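Local coordinates for xylosidase (Xanthomonas axonopodis pv. citri, PDB 6XN2), which probably releases xylose from beta-1,4-linked xylo-oligosaccharides, as a glycoside hydrolase of family 43 that contains bound calcium and xylose units, at residues G179-Y184 against E224-L229; T129-P134 against G154-E159. All coordinates share one frame; numbering follows the deposited sequence.

Contact 1: residues G179-Y184 against E224-L229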
# COMPACT_ATOMS: atom_id res chain seq x y z
N GLY A 179 12.38 2.12 -17.17
CA GLY A 179 12.74 3.46 -16.82
C GLY A 179 11.65 4.40 -16.41
O GLY A 179 11.90 5.40 -15.82
N ALA A 180 10.42 4.07 -16.72
CA ALA A 180 9.32 4.92 -16.35
C ALA A 180 8.86 4.65 -14.93
O ALA A 180 9.17 3.65 -14.38
CB ALA A 180 8.17 4.74 -17.30
N HIS A 181 8.14 5.60 -14.37
CA HIS A 181 7.56 5.47 -13.07
C HIS A 181 6.06 5.65 -13.18
O HIS A 181 5.61 6.52 -13.85
CB HIS A 181 8.12 6.45 -12.07
CG HIS A 181 9.47 6.10 -11.53
ND1 HIS A 181 10.63 6.50 -12.14
CD2 HIS A 181 9.85 5.47 -10.41
CE1 HIS A 181 11.66 6.07 -11.45
NE2 HIS A 181 11.21 5.46 -10.39
N TYR A 182 5.30 4.81 -12.52
CA TYR A 182 3.86 4.88 -12.55
C TYR A 182 3.30 5.01 -11.16
O TYR A 182 3.69 4.34 -10.28
CB TYR A 182 3.25 3.64 -13.19
CG TYR A 182 3.61 3.40 -14.63
CD1 TYR A 182 4.72 2.71 -14.96
CD2 TYR A 182 2.84 3.87 -15.63
CE1 TYR A 182 5.06 2.50 -16.27
CE2 TYR A 182 3.16 3.65 -16.93
CZ TYR A 182 4.28 2.98 -17.25
OH TYR A 182 4.60 2.76 -18.55
N LEU A 183 2.36 5.92 -10.99
CA LEU A 183 1.71 6.09 -9.71
C LEU A 183 0.36 5.38 -9.70
O LEU A 183 -0.46 5.57 -10.61
CB LEU A 183 1.53 7.58 -9.39
CG LEU A 183 0.68 7.89 -8.14
CD1 LEU A 183 1.38 7.43 -6.86
CD2 LEU A 183 0.35 9.38 -8.08
N TYR A 184 0.15 4.55 -8.69
CA TYR A 184 -1.13 3.89 -8.47
C TYR A 184 -1.74 4.44 -7.20
O TYR A 184 -1.02 4.68 -6.24
CB TYR A 184 -0.96 2.37 -8.34
CG TYR A 184 -0.40 1.71 -9.58
CD1 TYR A 184 0.98 1.68 -9.80
CD2 TYR A 184 -1.24 1.12 -10.51
CE1 TYR A 184 1.50 1.06 -10.94
CE2 TYR A 184 -0.73 0.50 -11.65
CZ TYR A 184 0.64 0.48 -11.85
OH TYR A 184 1.16 -0.12 -12.98
N GLU A 224 8.95 12.98 -15.60
CA GLU A 224 10.34 12.82 -15.27
C GLU A 224 10.77 13.61 -14.04
O GLU A 224 11.66 13.25 -13.36
CB GLU A 224 11.23 13.18 -16.47
CG GLU A 224 11.17 14.64 -16.83
CD GLU A 224 11.84 14.98 -18.15
OE1 GLU A 224 12.85 14.37 -18.50
OE2 GLU A 224 11.36 15.89 -18.83
N ARG A 225 10.14 14.74 -13.74
CA ARG A 225 10.42 15.54 -12.52
C ARG A 225 9.84 14.90 -11.25
O ARG A 225 10.10 15.43 -10.22
CB ARG A 225 9.88 16.96 -12.71
CG ARG A 225 8.38 17.06 -12.54
CD ARG A 225 7.89 18.42 -12.96
NE ARG A 225 8.56 19.49 -12.27
CZ ARG A 225 8.07 20.69 -12.10
NH1 ARG A 225 6.87 20.98 -12.54
NH2 ARG A 225 8.78 21.61 -11.48
N MET A 226 9.01 13.86 -11.38
CA MET A 226 8.48 13.03 -10.33
C MET A 226 7.48 13.60 -9.40
O MET A 226 6.85 12.88 -8.69
CB MET A 226 9.59 12.36 -9.53
CG MET A 226 10.53 11.53 -10.35
SD MET A 226 9.76 10.01 -10.83
CE MET A 226 9.97 9.11 -9.30
N ILE A 227 7.32 14.89 -9.42
CA ILE A 227 6.38 15.50 -8.48
C ILE A 227 5.06 15.87 -9.17
O ILE A 227 4.14 16.41 -8.54
CB ILE A 227 6.99 16.74 -7.81
CG1 ILE A 227 7.25 17.83 -8.85
CG2 ILE A 227 8.27 16.37 -7.07
CD1 ILE A 227 7.80 19.09 -8.25
N ASP A 228 4.96 15.51 -10.44
CA ASP A 228 3.72 15.75 -11.20
C ASP A 228 3.39 14.52 -12.03
O ASP A 228 4.28 13.81 -12.37
CB ASP A 228 3.88 16.91 -12.18
CG ASP A 228 4.05 18.24 -11.51
OD1 ASP A 228 3.31 18.54 -10.62
OD2 ASP A 228 4.90 18.97 -11.92
N LEU A 229 2.12 14.31 -12.32
CA LEU A 229 1.74 13.24 -13.19
C LEU A 229 2.06 13.66 -14.61
O LEU A 229 2.04 14.80 -14.91
CB LEU A 229 0.26 12.97 -13.13
CG LEU A 229 -0.38 12.83 -11.78
CD1 LEU A 229 -1.82 12.45 -11.98
CD2 LEU A 229 0.34 11.78 -11.00

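Contact 2: residues T129-P134 against G154-E159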
# COMPACT_ATOMS: atom_id res chain seq x y z
N THR A 129 15.24 11.14 -3.86
CA THR A 129 14.29 10.19 -3.33
C THR A 129 13.02 10.98 -3.10
O THR A 129 13.04 12.04 -2.57
CB THR A 129 14.72 9.54 -2.02
OG1 THR A 129 15.97 8.92 -2.18
CG2 THR A 129 13.73 8.50 -1.58
N TYR A 130 11.91 10.43 -3.54
CA TYR A 130 10.64 11.08 -3.39
C TYR A 130 9.74 10.31 -2.46
O TYR A 130 9.63 9.17 -2.60
CB TYR A 130 9.97 11.25 -4.74
CG TYR A 130 10.80 12.02 -5.72
CD1 TYR A 130 11.72 11.40 -6.49
CD2 TYR A 130 10.67 13.35 -5.84
CE1 TYR A 130 12.50 12.10 -7.37
CE2 TYR A 130 11.44 14.06 -6.72
CZ TYR A 130 12.35 13.42 -7.48
OH TYR A 130 13.12 14.10 -8.34
N LEU A 131 9.11 10.98 -1.51
CA LEU A 131 8.19 10.35 -0.59
C LEU A 131 6.78 10.73 -0.96
O LEU A 131 6.44 11.84 -0.87
CB LEU A 131 8.50 10.73 0.85
CG LEU A 131 7.69 10.09 1.97
CD1 LEU A 131 7.82 8.60 1.94
CD2 LEU A 131 8.12 10.58 3.32
N TYR A 132 6.01 9.78 -1.43
CA TYR A 132 4.62 10.01 -1.81
C TYR A 132 3.70 9.66 -0.65
O TYR A 132 3.85 8.60 -0.06
CB TYR A 132 4.25 9.19 -3.05
CG TYR A 132 5.09 9.52 -4.24
CD1 TYR A 132 6.36 8.96 -4.39
CD2 TYR A 132 4.64 10.41 -5.20
CE1 TYR A 132 7.15 9.28 -5.48
CE2 TYR A 132 5.42 10.74 -6.30
CZ TYR A 132 6.67 10.17 -6.43
OH TYR A 132 7.45 10.49 -7.51
N PHE A 133 2.76 10.54 -0.33
CA PHE A 133 1.90 10.31 0.83
C PHE A 133 0.50 10.88 0.65
O PHE A 133 0.32 11.94 0.06
CB PHE A 133 2.54 10.91 2.09
CG PHE A 133 2.68 12.41 2.04
CD1 PHE A 133 3.74 13.00 1.37
CD2 PHE A 133 1.75 13.22 2.66
CE1 PHE A 133 3.87 14.37 1.32
CE2 PHE A 133 1.87 14.61 2.61
CZ PHE A 133 2.93 15.18 1.94
N PRO A 134 -0.51 10.16 1.17
CA PRO A 134 -1.87 10.69 1.20
C PRO A 134 -2.12 11.46 2.50
O PRO A 134 -1.73 11.02 3.59
CB PRO A 134 -2.73 9.43 1.13
CG PRO A 134 -1.91 8.40 1.89
CD PRO A 134 -0.44 8.79 1.71
N GLY A 154 16.00 10.51 3.93
CA GLY A 154 15.61 11.85 4.04
C GLY A 154 16.59 12.76 4.72
O GLY A 154 17.76 12.51 4.70
N PRO A 155 16.10 13.85 5.28
CA PRO A 155 14.73 14.32 5.46
C PRO A 155 14.12 14.84 4.17
O PRO A 155 14.82 15.14 3.27
CB PRO A 155 14.92 15.45 6.42
CG PRO A 155 16.21 16.02 6.00
CD PRO A 155 17.07 14.86 5.70
N PHE A 156 12.81 14.83 4.09
CA PHE A 156 12.13 15.21 2.90
C PHE A 156 11.46 16.53 3.07
O PHE A 156 10.88 16.78 4.08
CB PHE A 156 11.10 14.14 2.53
CG PHE A 156 11.68 12.79 2.33
CD1 PHE A 156 11.82 11.92 3.37
CD2 PHE A 156 12.10 12.39 1.10
CE1 PHE A 156 12.36 10.69 3.18
CE2 PHE A 156 12.65 11.17 0.91
CZ PHE A 156 12.79 10.31 1.95
N VAL A 157 11.56 17.37 2.06
CA VAL A 157 10.92 18.64 2.07
C VAL A 157 9.68 18.49 1.23
O VAL A 157 9.76 18.26 0.07
CB VAL A 157 11.83 19.70 1.48
CG1 VAL A 157 11.15 21.02 1.49
CG2 VAL A 157 13.10 19.77 2.28
N ALA A 158 8.53 18.62 1.87
CA ALA A 158 7.24 18.43 1.18
C ALA A 158 6.94 19.61 0.27
O ALA A 158 7.28 20.70 0.61
CB ALA A 158 6.15 18.25 2.18
N GLU A 159 6.29 19.33 -0.85
CA GLU A 159 5.84 20.36 -1.74
C GLU A 159 4.67 21.09 -1.07
O GLU A 159 3.93 20.52 -0.34
CB GLU A 159 5.38 19.78 -3.06
CG GLU A 159 6.49 19.19 -3.89
CD GLU A 159 7.42 20.23 -4.48
OE1 GLU A 159 6.94 21.27 -4.86
OE2 GLU A 159 8.63 19.98 -4.55

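Contact 1: residues G179-Y184 against E224-L229
M226 lays the end of its side chain flat against the imidazole of H181, and this pair carries most of the contact. Its methyl carbon CE sits over the middle of the ring, 3.8 Å from the H181 ring centroid and only 9° off the normal, a well-centred CH-pi contact. The sulfur lies over the same face but farther from its centre, displaced toward the CG-ND1 side, with M226 SD 4.2 Å from the ring centroid and 3.8 Å from H181 ND1. The bend at chi2 (-74°) brings the sulfur over the imidazole, and that at chi3 (-79°) carries CE on to the middle of the ring.

H181 and L183 lie on one side of strand 181-185, the second strand of a blade in the five-bladed beta-propeller of family 43. Their backbones bond to L222 and A220, at the end of the neighbouring strand 218-221, and the loop that follows, with 224-229, curls back over that side. A123, from the innermost strand of the preceding blade, touches both H181 and M226, which places the sulfur-aromatic pair at a seam between blades.

Farther along, the two leucines meet through single methyl groups, L183 CD2 and L229 CD2 being 3.8 Å apart. Within the loop, R225 NH1 reaches D228 OD2 at 2.9 Å in a salt bridge whose hydrogen bond is weak, and I227 CD1 packs over one guanidinium face.

Contact 2: residues T129-P134 against G154-E159
L131 and F156 mark the closest approach of the two backbones, with CA atoms 7.2 Å apart, and the pair T129 and G154 comes next. The segments run in the same direction but share no hydrogen bond, because strand 142-149 lies between them in the sheet: T129, L131 and F133 give their backbone bonds to G149, A147 and G145. By F133 and A158 the chains have drawn apart, and the link there is a loose one, F133 CZ to A158 CB at 4.5 Å.

Contact past the intervening strand therefore depends mainly on side chains, chiefly the ring of F156. Its chi1 of -59° turns CG away from its own carbonyl carbon and lets the ring reach down over strand 128-136. L131 CB makes a CH-pi contact over the face, 4.0 Å from the centroid of the F156 ring and 12° off the normal, while L131 CD2 approaches F156 CD1 at 3.9 Å. The opposite face is covered from within the same segment by G154 CA, 3.5 Å above the F156 plane near the rim, so the ring is sandwiched. Its edge is occupied as well: T129 O lies in the ring plane, 3.6 Å from F156 CE2, and T129 CG2 touches the same carbon at 3.8 Å. The T129 hydroxyl is turned to a hydrogen bond with Q124, leaving the methyl on the side of the ring. The peptide between G154 and P155 is cis, in the turn where G154 lies against the ring.

V104 of strand 99-106 touches both L131 and F156, and L105 both F133 and A158, making this side of the sheet the apolar face by which one four-stranded propeller blade packs on the preceding one.

Contacts 1 and 2 follow one another along the chain, and their centres lie 14 Å apart on the same side of the molecule. They belong to successive propeller blades and meet directly: Y132 OH and M226 O, 2.7 Å apart, probably form a hydrogen bond, while M226 CB packs on Y130 CZ at 3.6 Å. Strand 128-136 thus presents alternate residues to two neighbours, with T129, L131 and F133 in contact 2 and the tyrosines between them facing the loop of contact 1. Neither contact lines the substrate pocket, although the side chain of F133 comes within about 9 Å of a bound xylopyranose, and that of L183 lies about 9 Å from the calcium ion.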